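Local structure of uncharacterized protein (Cricetid herpesvirus 2, 4ZKQ) at residues W94-P97 against A98-V102; K41-V44 against E45-I48; K16-S19 against R20-T23; R186-G189 against L190-K193; L27-K30 against D31-A34. The protein binds chemokines as a viral decoy receptor, probably keeping them from the signalling receptors of the infected rodent host. One frame throughout, in Å; residues are numbered along the deposited sequence.

The chain meets the contacts in the order 3, 5, 2, 1, 4. Contacts 3 and 5 flank the edge strand 23-26 of a seven-stranded mixed sheet, and contact 2 starts helix 44-51, packed on strand 161-169 of that sheet. Contact 1 leaves its strand 85-94, with its centre about 31 Å from the centre of the chain. Contact 4 begins strand 190-195 of a second large sheet. Two pairs touch: contacts 3 and 4, centres 11 Å apart, and contacts 2 and 5, centres 13 Å apart. The first pair ties the N-terminal segment to the loop where the chain passes from one large sheet to the other; the second packs successive parts of one loop-helix connection.

Contact 1 of 5, residues W94-P97 against A98-V102; sequences WECP and AHVAV
Val100 turns its CG1 methyl between its own backbone N and carbonyl carbon (chi1 57°), which sends it back onto Pro97, while Trp94 carries its CG anti to the backbone N (chi1 -178°) and so brings the six-membered end of the indole to Val102. The Val100 methyl is tightly held: its CG1 lies 3.4 Å from Pro97 CD, closer than ordinary carbon contact, and 3.7 Å from CB of Cys96. Pro97 O reaches over the turn to Val100 N, a weak hydrogen bond of 3.4 Å, and the backbone angles of Ala98 and His99 between them are close to those of a type I turn. The His99 ring meets the proline obliquely, with CD2 3.7 Å from Pro97 CB.

Farther along, the returning chain meets the indole at its edge. Val102 CG1 sits near the ring plane, 3.8 Å from Trp94 CH2, the two side chains crossing at about a right angle. A water in the same plane accepts from Trp94 NE1 at 2.8 Å and donates to Val102 O at 3.0 Å, so the indole N-H is satisfied and tied to the far limb of the loop. Cys96 touches both valines: besides its CB against the Val100 methyl, its SG lies 4.1 Å from Val102 CB.

The loop leaves the end of strand 85-94, where Trp94 still pairs through its backbone with Arg134 of strand 132-143 and meets Phe121 of strand 117-125 edge-to-face; the Cys96-Cys160 disulfide ties it to the residue just ahead of strand 161-169.

Contact 2 of 5, residues K41-V44 against E45-I48; sequences KLPV and EDII
Ile47 reaches back along the first helical turn to Leu42 and Pro43. Its CB starts 3.4 Å from Val44 O. CG1, anti to the carbonyl carbon of its own residue (chi1 -64°), passes Pro43 O and comes to 4.0 Å from Leu42 CB. The tip, CD1, ends 3.8 Å from Leu42 O, a carbonyl oxygen that the contact buries and that has no polar partner in the model. The backbone under this side chain is firmly fixed: Ile47 N donates to Pro43 O at 3.1 Å in a nearly straight bond (166°), and Asp46 N adds a weak one to the same oxygen.

Pro43 holds the N-cap position, and the CG-CD side of its ring lies next to Asp46, whose OD2 approaches Pro43 CG to 3.4 Å. Val44 and Ile48, one turn apart, lie side by side and point the same way, with Val44 CG1 3.8 Å from Ile48 CD1. Ile48 N completes the regular pattern by bonding to Val44 O at 3.0 Å.

These apolar chains set helix 44-51 on the sheet: Val44, Ile47 and Ile48 all touch Leu165 of strand 161-169, while Pro43 and Asp46 touch Pro127 in the loop after strand 117-125.

Contact 3 of 5, residues K16-S19 against R20-T23; sequences KVSS and RLLT
From Ser18 to Arg20 the backbone passes from a polyproline-II conformation at Ser18 (phi -55°, psi 141°) into a bend at Ser19, which brings Arg20 N to the Ser18 hydroxyl. OG stands anti to the Ser18 backbone N and receives the Arg20 N-H at 3.1 Å, in a fairly straight bond of 163°. The same oxygen probably also bonds to OE1 of Glu188. Arg20 folds at its third torsion, which swings its guanidinium back until Ser18 OG lies over one face, offset toward the rim, and its NH2 makes a salt bridge with Glu188 OE2. One carboxylate thus holds both ends of this small bend.

Leu21 also packs on the serine, its CG 3.8 Å from Ser18 CB, and its CD1 meets Val17 CG1 more loosely at 4.3 Å. Two waters finish the backbone: one donates to Ser18 O at 2.8 Å and accepts from Leu21 N at 2.7 Å, and the other links Ser19 O to Leu21 O. Val17 and Leu21 both touch Val233 of strand 233-244.

A serine hydroxyl accepting from the backbone N two residues on defines an ST turn, here in the approach to edge strand 23-26.

Contact 4 of 5, residues R186-G189 against L190-K193; sequences REEG and LEMK
Glu191 bends back at its second torsion (chi2 -76°), bringing its carboxylate over the backbone of Glu187 and Glu188. OE2 lies 3.6 Å from Glu188 CA and 4.0 Å from Glu188 CG, and 3.5 Å from Glu187 O. The Glu188 and Glu191 side chains run alongside each other in the same direction, with carboxylate planes 21° apart, but Glu188 OE2, whose carboxylate is held by Ser18 and Arg20, stays 5.9 Å from Glu191 OE2.

Several acceptors crowd together here, and Lys61 joins them: its NZ makes a salt bridge with Glu191 OE1 and hydrogen bonds with the carbonyls of Glu187 and Leu190, whose oxygens are 3.6 Å apart. That cation probably offsets the negative potential of the cluster. Glu187 O belongs to a type I beta turn from Arg186 to Gly189, closed by Gly189 N donating to Arg186 O at 3.0 Å, which leads directly into strand 190-195.

Beyond the turn, the strand pairs antiparallel with strand 206-223, Glu191 bonding through its backbone with Thr212, and Leu190 packs on Leu213 of that strand and on Pro59. At the turn's other end Arg186 is fixed by Asp184, through a salt bridge to NH1, and by the Thr23 hydroxyl at NE.

Contact 5 of 5, residues L27-K30 against D31-A34; sequences LFRK and DRQA
The guanidinium of Arg29 has a backbone carbon over its face: Arg32 CA sits 3.6 Å above the plane, over the centre of the group. With chi1 at 62° the Arg29 chain sets off flanked by both of its backbone neighbours, then runs extended as far as NE. At the edge of the group, NH1 donates to Ala34 O at 3.1 Å, with a bent N-H angle of 136° but the oxygen nearly in the guanidinium plane. NH2 gives a hydrogen to a water 2.9 Å away, also in that plane, while NE forms a salt bridge with Asp53. Bonds from all three nitrogens thus fix the rotation of this buried cation.

The Arg32 side chain, bent at its third torsion, comes to Phe28. Its NH1 lies 3.8 Å from Phe28 CE1, with ring and guanidinium planes only 20° apart; the nitrogen meets the ring obliquely, while CE1 is near the plane of the guanidinium. A second water accepts from Arg32 NH1 at 2.7 Å and donates to Arg29 O at 2.7 Å, spanning the two halves of the loop. Both Phe28 and Arg32 touch Val329 and Arg341, in the strands 324-330 and 341-342.

What Arg29 grips is a compact bend. Asp31 OD1 accepts from Gln33 N at 2.9 Å, approached from above the carboxylate plane, and Ala34 N bonds to Asp31 O at 3.1 Å: an Asx turn within a type I beta turn, aspartate serving as first residue of both.

Contact 1 of 5, residues W94-P97 against A98-V102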
loop_
_atom_site.group_PDB
_atom_site.type_symbol
_atom_site.label_atom_id
_atom_site.label_comp_id
_atom_site.label_asym_id
_atom_site.label_seq_id
_atom_site.Cartn_x
_atom_site.Cartn_y
_atom_site.Cartn_z
ATOM N N TRP A 94 -8.249 -17.437 -11.834
ATOM C CA TRP A 94 -9.586 -17.710 -12.348
ATOM C C TRP A 94 -9.809 -19.214 -12.449
ATOM O O TRP A 94 -9.075 -19.907 -13.142
ATOM C CB TRP A 94 -9.773 -17.059 -13.720
ATOM C CG TRP A 94 -11.142 -17.243 -14.302
ATOM C CD1 TRP A 94 -11.534 -18.201 -15.192
ATOM C CD2 TRP A 94 -12.302 -16.443 -14.035
ATOM N NE1 TRP A 94 -12.867 -18.046 -15.497
ATOM C CE2 TRP A 94 -13.360 -16.975 -14.800
ATOM C CE3 TRP A 94 -12.547 -15.330 -13.228
ATOM C CZ2 TRP A 94 -14.643 -16.432 -14.777
ATOM C CZ3 TRP A 94 -13.820 -14.790 -13.207
ATOM C CH2 TRP A 94 -14.854 -15.343 -13.977
ATOM N N GLU A 95 -10.809 -19.717 -11.737
ATOM C CA GLU A 95 -11.150 -21.133 -11.818
ATOM C C GLU A 95 -12.573 -21.324 -11.331
ATOM O O GLU A 95 -12.844 -21.284 -10.134
ATOM C CB GLU A 95 -10.172 -21.984 -11.002
ATOM C CG GLU A 95 -10.390 -23.485 -11.149
ATOM C CD GLU A 95 -9.210 -24.311 -10.660
ATOM O OE1 GLU A 95 -8.189 -23.723 -10.241
ATOM O OE2 GLU A 95 -9.303 -25.555 -10.699
ATOM N N CYS A 96 -13.483 -21.485 -12.282
ATOM C CA CYS A 96 -14.895 -21.644 -11.981
ATOM C C CYS A 96 -15.201 -23.084 -11.591
ATOM O O CYS A 96 -14.754 -24.009 -12.271
ATOM C CB CYS A 96 -15.742 -21.253 -13.188
ATOM S SG CYS A 96 -15.862 -19.485 -13.484
ATOM N N PRO A 97 -15.953 -23.286 -10.494
ATOM C CA PRO A 97 -16.495 -24.623 -10.228
ATOM C C PRO A 97 -17.226 -25.207 -11.440
ATOM O O PRO A 97 -17.633 -24.463 -12.336
ATOM C CB PRO A 97 -17.465 -24.384 -9.070
ATOM C CG PRO A 97 -16.915 -23.206 -8.352
ATOM C CD PRO A 97 -16.172 -22.367 -9.360
ATOM N N ALA A 98 -17.389 -26.525 -11.465
ATOM C CA ALA A 98 -18.013 -27.193 -12.603
ATOM C C ALA A 98 -19.449 -26.722 -12.813
ATOM O O ALA A 98 -19.895 -26.547 -13.947
ATOM C CB ALA A 98 -17.976 -28.702 -12.414
ATOM N N HIS A 99 -20.162 -26.497 -11.715
ATOM C CA HIS A 99 -21.592 -26.210 -11.775
ATOM C C HIS A 99 -21.915 -24.753 -12.114
ATOM O O HIS A 99 -23.058 -24.433 -12.443
ATOM C CB HIS A 99 -22.248 -26.582 -10.444
ATOM C CG HIS A 99 -21.849 -25.694 -9.298
ATOM N ND1 HIS A 99 -22.553 -24.572 -8.956
ATOM C CD2 HIS A 99 -20.813 -25.792 -8.427
ATOM C CE1 HIS A 99 -21.969 -23.995 -7.904
ATOM N NE2 HIS A 99 -20.925 -24.712 -7.575
ATOM N N VAL A 100 -20.920 -23.876 -12.037
ATOM C CA VAL A 100 -21.147 -22.461 -12.313
ATOM C C VAL A 100 -20.755 -22.147 -13.756
ATOM O O VAL A 100 -19.705 -22.583 -14.241
ATOM C CB VAL A 100 -20.372 -21.553 -11.325
ATOM C CG1 VAL A 100 -18.899 -21.853 -11.359
ATOM C CG2 VAL A 100 -20.621 -20.085 -11.633
ATOM N N ALA A 101 -21.622 -21.397 -14.433
ATOM C CA ALA A 101 -21.458 -21.088 -15.851
ATOM C C ALA A 101 -21.153 -19.611 -16.056
ATOM O O ALA A 101 -22.032 -18.833 -16.429
ATOM C CB ALA A 101 -22.707 -21.475 -16.623
ATOM N N VAL A 102 -19.905 -19.235 -15.805
ATOM C CA VAL A 102 -19.470 -17.857 -15.976
ATOM C C VAL A 102 -18.267 -17.851 -16.900
ATOM O O VAL A 102 -17.340 -18.644 -16.738
ATOM C CB VAL A 102 -19.123 -17.194 -14.624
ATOM C CG1 VAL A 102 -18.578 -15.789 -14.831
ATOM C CG2 VAL A 102 -20.354 -17.142 -13.738
HETATM O O HOH W 1 -14.500 -19.648 -17.163
#

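Contact 2 of 5, residues K41-V44 against E45-I48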
loop_
_atom_site.group_PDB
_atom_site.type_symbol
_atom_site.label_atom_id
_atom_site.label_comp_id
_atom_site.label_asym_id
_atom_site.label_seq_id
_atom_site.Cartn_x
_atom_site.Cartn_y
_atom_site.Cartn_z
ATOM N N LYS A 41 3.648 -14.199 -17.050
ATOM C CA LYS A 41 4.059 -15.535 -17.483
ATOM C C LYS A 41 4.544 -16.378 -16.305
ATOM O O LYS A 41 5.160 -17.428 -16.495
ATOM C CB LYS A 41 5.158 -15.427 -18.543
ATOM C CG LYS A 41 6.397 -14.677 -18.065
ATOM C CD LYS A 41 7.396 -14.439 -19.192
ATOM C CE LYS A 41 8.527 -13.523 -18.747
ATOM N NZ LYS A 41 9.707 -13.592 -19.651
ATOM N N LEU A 42 4.263 -15.908 -15.093
ATOM C CA LEU A 42 4.679 -16.590 -13.869
ATOM C C LEU A 42 3.480 -16.835 -12.967
ATOM O O LEU A 42 2.533 -16.047 -12.966
ATOM C CB LEU A 42 5.717 -15.761 -13.108
ATOM C CG LEU A 42 7.083 -15.531 -13.750
ATOM C CD1 LEU A 42 7.902 -14.585 -12.880
ATOM C CD2 LEU A 42 7.818 -16.846 -13.953
ATOM N N PRO A 43 3.509 -17.927 -12.187
ATOM C CA PRO A 43 2.442 -18.071 -11.193
ATOM C C PRO A 43 2.547 -16.998 -10.113
ATOM O O PRO A 43 3.615 -16.411 -9.937
ATOM C CB PRO A 43 2.683 -19.471 -10.611
ATOM C CG PRO A 43 4.109 -19.758 -10.876
ATOM C CD PRO A 43 4.449 -19.060 -12.161
ATOM N N VAL A 44 1.451 -16.765 -9.406
ATOM C CA VAL A 44 1.384 -15.755 -8.352
ATOM C C VAL A 44 2.525 -15.870 -7.338
ATOM O O VAL A 44 3.137 -14.870 -6.968
ATOM C CB VAL A 44 0.033 -15.853 -7.606
ATOM C CG1 VAL A 44 0.039 -15.050 -6.316
ATOM C CG2 VAL A 44 -1.103 -15.400 -8.508
ATOM N N GLU A 45 2.809 -17.087 -6.883
ATOM C CA GLU A 45 3.770 -17.263 -5.805
ATOM C C GLU A 45 5.182 -16.921 -6.275
ATOM O O GLU A 45 6.005 -16.448 -5.489
ATOM C CB GLU A 45 3.711 -18.697 -5.253
ATOM C CG GLU A 45 4.010 -19.780 -6.277
ATOM C CD GLU A 45 3.637 -21.173 -5.789
ATOM O OE1 GLU A 45 2.984 -21.284 -4.731
ATOM O OE2 GLU A 45 4.000 -22.155 -6.468
ATOM N N ASP A 46 5.457 -17.136 -7.559
ATOM C CA ASP A 46 6.753 -16.791 -8.124
ATOM C C ASP A 46 6.875 -15.287 -8.304
ATOM O O ASP A 46 7.944 -14.724 -8.095
ATOM C CB ASP A 46 6.984 -17.483 -9.469
ATOM C CG ASP A 46 7.321 -18.962 -9.328
ATOM O OD1 ASP A 46 7.464 -19.454 -8.188
ATOM O OD2 ASP A 46 7.456 -19.630 -10.371
ATOM N N ILE A 47 5.788 -14.643 -8.723
ATOM C CA ILE A 47 5.758 -13.184 -8.783
ATOM C C ILE A 47 6.107 -12.622 -7.411
ATOM O O ILE A 47 6.917 -11.702 -7.293
ATOM C CB ILE A 47 4.381 -12.639 -9.209
ATOM C CG1 ILE A 47 4.044 -13.078 -10.635
ATOM C CG2 ILE A 47 4.348 -11.108 -9.104
ATOM C CD1 ILE A 47 2.605 -12.795 -11.047
ATOM N N ILE A 48 5.482 -13.167 -6.373
ATOM C CA ILE A 48 5.728 -12.674 -5.026
ATOM C C ILE A 48 7.193 -12.907 -4.634
ATOM O O ILE A 48 7.881 -11.995 -4.159
ATOM C CB ILE A 48 4.796 -13.349 -4.004
ATOM C CG1 ILE A 48 3.349 -12.924 -4.279
ATOM C CG2 ILE A 48 5.205 -12.980 -2.572
ATOM C CD1 ILE A 48 2.322 -13.753 -3.577
#

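Contact 3 of 5, residues K16-S19 against R20-T23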
loop_
_atom_site.group_PDB
_atom_site.type_symbol
_atom_site.label_atom_id
_atom_site.label_comp_id
_atom_site.label_asym_id
_atom_site.label_seq_id
_atom_site.Cartn_x
_atom_site.Cartn_y
_atom_site.Cartn_z
ATOM N N LYS A 16 -6.588 -10.548 24.012
ATOM C CA LYS A 16 -7.979 -10.255 23.662
ATOM C C LYS A 16 -8.153 -9.737 22.235
ATOM O O LYS A 16 -9.263 -9.748 21.701
ATOM C CB LYS A 16 -8.555 -9.227 24.639
ATOM C CG LYS A 16 -8.148 -7.792 24.340
ATOM C CD LYS A 16 -8.554 -6.859 25.469
ATOM C CE LYS A 16 -7.867 -7.253 26.768
ATOM N NZ LYS A 16 -8.211 -6.343 27.895
ATOM N N VAL A 17 -7.066 -9.273 21.629
ATOM C CA VAL A 17 -7.108 -8.766 20.258
ATOM C C VAL A 17 -7.627 -9.848 19.313
ATOM O O VAL A 17 -7.331 -11.029 19.497
ATOM C CB VAL A 17 -5.712 -8.301 19.789
ATOM C CG1 VAL A 17 -5.785 -7.699 18.394
ATOM C CG2 VAL A 17 -5.133 -7.287 20.762
ATOM N N SER A 18 -8.411 -9.455 18.313
ATOM C CA SER A 18 -8.882 -10.413 17.317
ATOM C C SER A 18 -7.717 -11.142 16.670
ATOM O O SER A 18 -6.676 -10.544 16.404
ATOM C CB SER A 18 -9.703 -9.732 16.230
ATOM O OG SER A 18 -9.999 -10.667 15.203
ATOM N N SER A 19 -7.902 -12.435 16.421
ATOM C CA SER A 19 -6.879 -13.266 15.784
ATOM C C SER A 19 -7.159 -13.431 14.294
ATOM O O SER A 19 -6.471 -14.195 13.608
ATOM C CB SER A 19 -6.827 -14.644 16.450
ATOM O OG SER A 19 -8.097 -15.275 16.353
ATOM N N ARG A 20 -8.173 -12.716 13.801
ATOM C CA ARG A 20 -8.656 -12.890 12.434
ATOM C C ARG A 20 -8.542 -11.587 11.616
ATOM O O ARG A 20 -9.330 -11.334 10.702
ATOM C CB ARG A 20 -10.104 -13.406 12.461
ATOM C CG ARG A 20 -10.231 -14.857 12.950
ATOM C CD ARG A 20 -11.683 -15.278 13.223
ATOM N NE ARG A 20 -12.333 -14.357 14.147
ATOM C CZ ARG A 20 -12.001 -14.213 15.427
ATOM N NH1 ARG A 20 -11.032 -14.940 15.970
ATOM N NH2 ARG A 20 -12.648 -13.333 16.172
ATOM N N LEU A 21 -7.535 -10.783 11.937
ATOM C CA LEU A 21 -7.263 -9.527 11.236
ATOM C C LEU A 21 -6.205 -9.707 10.146
ATOM O O LEU A 21 -5.584 -10.764 10.044
ATOM C CB LEU A 21 -6.801 -8.469 12.235
ATOM C CG LEU A 21 -7.754 -8.221 13.404
ATOM C CD1 LEU A 21 -7.164 -7.172 14.320
ATOM C CD2 LEU A 21 -9.136 -7.792 12.914
ATOM N N LEU A 22 -5.999 -8.676 9.333
ATOM C CA LEU A 22 -4.919 -8.691 8.353
ATOM C C LEU A 22 -3.592 -8.860 9.061
ATOM O O LEU A 22 -3.427 -8.395 10.186
ATOM C CB LEU A 22 -4.885 -7.398 7.528
ATOM C CG LEU A 22 -6.168 -6.956 6.825
ATOM C CD1 LEU A 22 -5.951 -5.604 6.183
ATOM C CD2 LEU A 22 -6.613 -7.968 5.786
ATOM N N THR A 23 -2.644 -9.514 8.397
ATOM C CA THR A 23 -1.286 -9.618 8.918
ATOM C C THR A 23 -0.310 -9.404 7.776
ATOM O O THR A 23 -0.690 -9.456 6.602
ATOM C CB THR A 23 -1.012 -10.990 9.585
ATOM O OG1 THR A 23 -1.167 -12.036 8.622
ATOM C CG2 THR A 23 -1.968 -11.237 10.752
HETATM O O HOH W 2 -5.550 -10.918 13.827
HETATM O O HOH W 3 -4.946 -13.103 11.393
#

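Contact 4 of 5, residues R186-G189 against L190-K193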
loop_
_atom_site.group_PDB
_atom_site.type_symbol
_atom_site.label_atom_id
_atom_site.label_comp_id
_atom_site.label_asym_id
_atom_site.label_seq_id
_atom_site.Cartn_x
_atom_site.Cartn_y
_atom_site.Cartn_z
ATOM N N ARG A 186 -8.431 -14.706 7.763
ATOM C CA ARG A 186 -8.416 -13.340 8.296
ATOM C C ARG A 186 -9.684 -12.566 7.936
ATOM O O ARG A 186 -9.623 -11.455 7.412
ATOM C CB ARG A 186 -7.180 -12.605 7.781
ATOM C CG ARG A 186 -5.893 -13.345 8.101
ATOM C CD ARG A 186 -4.708 -12.764 7.354
ATOM N NE ARG A 186 -3.464 -13.479 7.625
ATOM C CZ ARG A 186 -3.149 -14.657 7.097
ATOM N NH1 ARG A 186 -3.997 -15.266 6.282
ATOM N NH2 ARG A 186 -1.986 -15.227 7.381
ATOM N N GLU A 187 -10.835 -13.151 8.253
ATOM C CA GLU A 187 -12.115 -12.645 7.767
ATOM C C GLU A 187 -12.543 -11.311 8.387
ATOM O O GLU A 187 -13.411 -10.630 7.842
ATOM C CB GLU A 187 -13.203 -13.705 8.003
ATOM C CG GLU A 187 -13.454 -14.017 9.461
ATOM C CD GLU A 187 -14.288 -15.279 9.658
ATOM O OE1 GLU A 187 -14.530 -16.008 8.673
ATOM O OE2 GLU A 187 -14.696 -15.538 10.804
ATOM N N GLU A 188 -11.944 -10.930 9.512
ATOM C CA GLU A 188 -12.230 -9.638 10.127
ATOM C C GLU A 188 -11.273 -8.527 9.651
ATOM O O GLU A 188 -11.435 -7.358 10.014
ATOM C CB GLU A 188 -12.185 -9.771 11.658
ATOM C CG GLU A 188 -13.350 -10.612 12.208
ATOM C CD GLU A 188 -13.258 -10.925 13.697
ATOM O OE1 GLU A 188 -12.509 -10.246 14.431
ATOM O OE2 GLU A 188 -13.953 -11.871 14.137
ATOM N N GLY A 189 -10.313 -8.885 8.801
ATOM C CA GLY A 189 -9.297 -7.950 8.341
ATOM C C GLY A 189 -9.806 -6.935 7.331
ATOM O O GLY A 189 -9.338 -5.799 7.303
ATOM N N LEU A 190 -10.746 -7.360 6.493
ATOM C CA LEU A 190 -11.462 -6.469 5.590
ATOM C C LEU A 190 -12.952 -6.700 5.763
ATOM O O LEU A 190 -13.435 -7.816 5.589
ATOM C CB LEU A 190 -11.067 -6.703 4.131
ATOM C CG LEU A 190 -11.675 -5.776 3.062
ATOM C CD1 LEU A 190 -10.731 -5.670 1.874
ATOM C CD2 LEU A 190 -13.030 -6.273 2.578
ATOM N N GLU A 191 -13.667 -5.640 6.111
ATOM C CA GLU A 191 -15.125 -5.670 6.182
ATOM C C GLU A 191 -15.660 -4.614 5.223
ATOM O O GLU A 191 -15.143 -3.498 5.190
ATOM C CB GLU A 191 -15.611 -5.399 7.609
ATOM C CG GLU A 191 -15.088 -6.371 8.674
ATOM C CD GLU A 191 -15.778 -7.728 8.665
ATOM O OE1 GLU A 191 -16.503 -8.043 7.698
ATOM O OE2 GLU A 191 -15.593 -8.488 9.642
ATOM N N MET A 192 -16.667 -4.966 4.430
ATOM C CA MET A 192 -17.291 -4.005 3.527
ATOM C C MET A 192 -18.801 -3.985 3.727
ATOM O O MET A 192 -19.425 -5.028 3.924
ATOM C CB MET A 192 -16.950 -4.330 2.069
ATOM C CG MET A 192 -17.449 -5.672 1.600
ATOM S SD MET A 192 -16.722 -6.213 0.029
ATOM C CE MET A 192 -16.971 -4.763 -0.994
ATOM N N LYS A 193 -19.380 -2.790 3.697
ATOM C CA LYS A 193 -20.827 -2.644 3.794
ATOM C C LYS A 193 -21.312 -1.435 3.006
ATOM O O LYS A 193 -20.666 -0.388 2.986
ATOM C CB LYS A 193 -21.261 -2.525 5.256
ATOM C CG LYS A 193 -20.658 -1.343 6.008
ATOM C CD LYS A 193 -21.336 -1.144 7.362
ATOM C CE LYS A 193 -20.578 -0.144 8.229
ATOM N NZ LYS A 193 -21.469 0.920 8.775
#

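Contact 5 of 5, residues L27-K30 against D31-A34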
loop_
_atom_site.group_PDB
_atom_site.type_symbol
_atom_site.label_atom_id
_atom_site.label_comp_id
_atom_site.label_asym_id
_atom_site.label_seq_id
_atom_site.Cartn_x
_atom_site.Cartn_y
_atom_site.Cartn_z
ATOM N N LEU A 27 9.439 -9.640 3.433
ATOM C CA LEU A 27 10.075 -10.684 2.642
ATOM C C LEU A 27 11.530 -10.318 2.394
ATOM O O LEU A 27 11.948 -9.188 2.640
ATOM C CB LEU A 27 9.323 -10.886 1.323
ATOM C CG LEU A 27 7.839 -11.242 1.502
ATOM C CD1 LEU A 27 7.064 -11.137 0.186
ATOM C CD2 LEU A 27 7.658 -12.625 2.102
ATOM N N PHE A 28 12.298 -11.285 1.909
ATOM C CA PHE A 28 13.706 -11.068 1.609
ATOM C C PHE A 28 14.003 -11.601 0.216
ATOM O O PHE A 28 14.494 -12.715 0.065
ATOM C CB PHE A 28 14.579 -11.763 2.668
ATOM C CG PHE A 28 16.020 -11.311 2.692
ATOM C CD1 PHE A 28 16.422 -10.132 2.086
ATOM C CD2 PHE A 28 16.977 -12.083 3.331
ATOM C CE1 PHE A 28 17.747 -9.732 2.122
ATOM C CE2 PHE A 28 18.299 -11.686 3.366
ATOM C CZ PHE A 28 18.683 -10.514 2.760
ATOM N N ARG A 29 13.696 -10.823 -0.819
ATOM C CA ARG A 29 13.862 -11.342 -2.165
ATOM C C ARG A 29 15.336 -11.300 -2.563
ATOM O O ARG A 29 16.117 -10.471 -2.088
ATOM C CB ARG A 29 13.002 -10.582 -3.176
ATOM C CG ARG A 29 13.298 -9.126 -3.339
ATOM C CD ARG A 29 12.354 -8.581 -4.395
ATOM N NE ARG A 29 12.180 -7.134 -4.325
ATOM C CZ ARG A 29 12.186 -6.307 -5.369
ATOM N NH1 ARG A 29 12.393 -6.749 -6.609
ATOM N NH2 ARG A 29 11.989 -5.016 -5.167
ATOM N N LYS A 30 15.695 -12.232 -3.435
ATOM C CA LYS A 30 17.070 -12.452 -3.859
ATOM C C LYS A 30 17.592 -11.291 -4.698
ATOM O O LYS A 30 18.744 -10.881 -4.556
ATOM C CB LYS A 30 17.128 -13.765 -4.647
ATOM C CG LYS A 30 18.501 -14.273 -5.013
ATOM C CD LYS A 30 18.417 -15.732 -5.465
ATOM C CE LYS A 30 17.517 -15.900 -6.685
ATOM N NZ LYS A 30 17.517 -17.297 -7.208
ATOM N N ASP A 31 16.727 -10.760 -5.559
ATOM C CA ASP A 31 17.093 -9.714 -6.513
ATOM C C ASP A 31 16.177 -8.502 -6.395
ATOM O O ASP A 31 15.057 -8.490 -6.914
ATOM C CB ASP A 31 17.044 -10.266 -7.938
ATOM C CG ASP A 31 17.468 -9.245 -8.985
ATOM O OD1 ASP A 31 17.915 -8.136 -8.627
ATOM O OD2 ASP A 31 17.360 -9.567 -10.181
ATOM N N ARG A 32 16.670 -7.470 -5.731
ATOM C CA ARG A 32 15.873 -6.276 -5.492
ATOM C C ARG A 32 15.735 -5.398 -6.735
ATOM O O ARG A 32 15.104 -4.340 -6.681
ATOM C CB ARG A 32 16.471 -5.479 -4.342
ATOM C CG ARG A 32 16.213 -6.116 -2.991
ATOM C CD ARG A 32 17.013 -5.441 -1.899
ATOM N NE ARG A 32 18.449 -5.627 -2.084
ATOM C CZ ARG A 32 19.148 -6.652 -1.604
ATOM N NH1 ARG A 32 18.557 -7.607 -0.894
ATOM N NH2 ARG A 32 20.453 -6.719 -1.835
ATOM N N GLN A 33 16.322 -5.831 -7.848
ATOM C CA GLN A 33 16.159 -5.132 -9.120
ATOM C C GLN A 33 15.152 -5.852 -10.018
ATOM O O GLN A 33 14.822 -5.366 -11.098
ATOM C CB GLN A 33 17.508 -4.995 -9.838
ATOM C CG GLN A 33 18.418 -3.928 -9.238
ATOM C CD GLN A 33 18.887 -4.279 -7.839
ATOM O OE1 GLN A 33 19.473 -5.339 -7.619
ATOM N NE2 GLN A 33 18.627 -3.391 -6.881
ATOM N N ALA A 34 14.662 -7.005 -9.567
ATOM C CA ALA A 34 13.710 -7.785 -10.359
ATOM C C ALA A 34 12.408 -7.016 -10.517
ATOM O O ALA A 34 12.035 -6.233 -9.648
ATOM C CB ALA A 34 13.451 -9.147 -9.722
HETATM O O HOH W 4 15.944 -8.313 -0.507
HETATM O O HOH W 5 12.183 -3.271 -7.504
#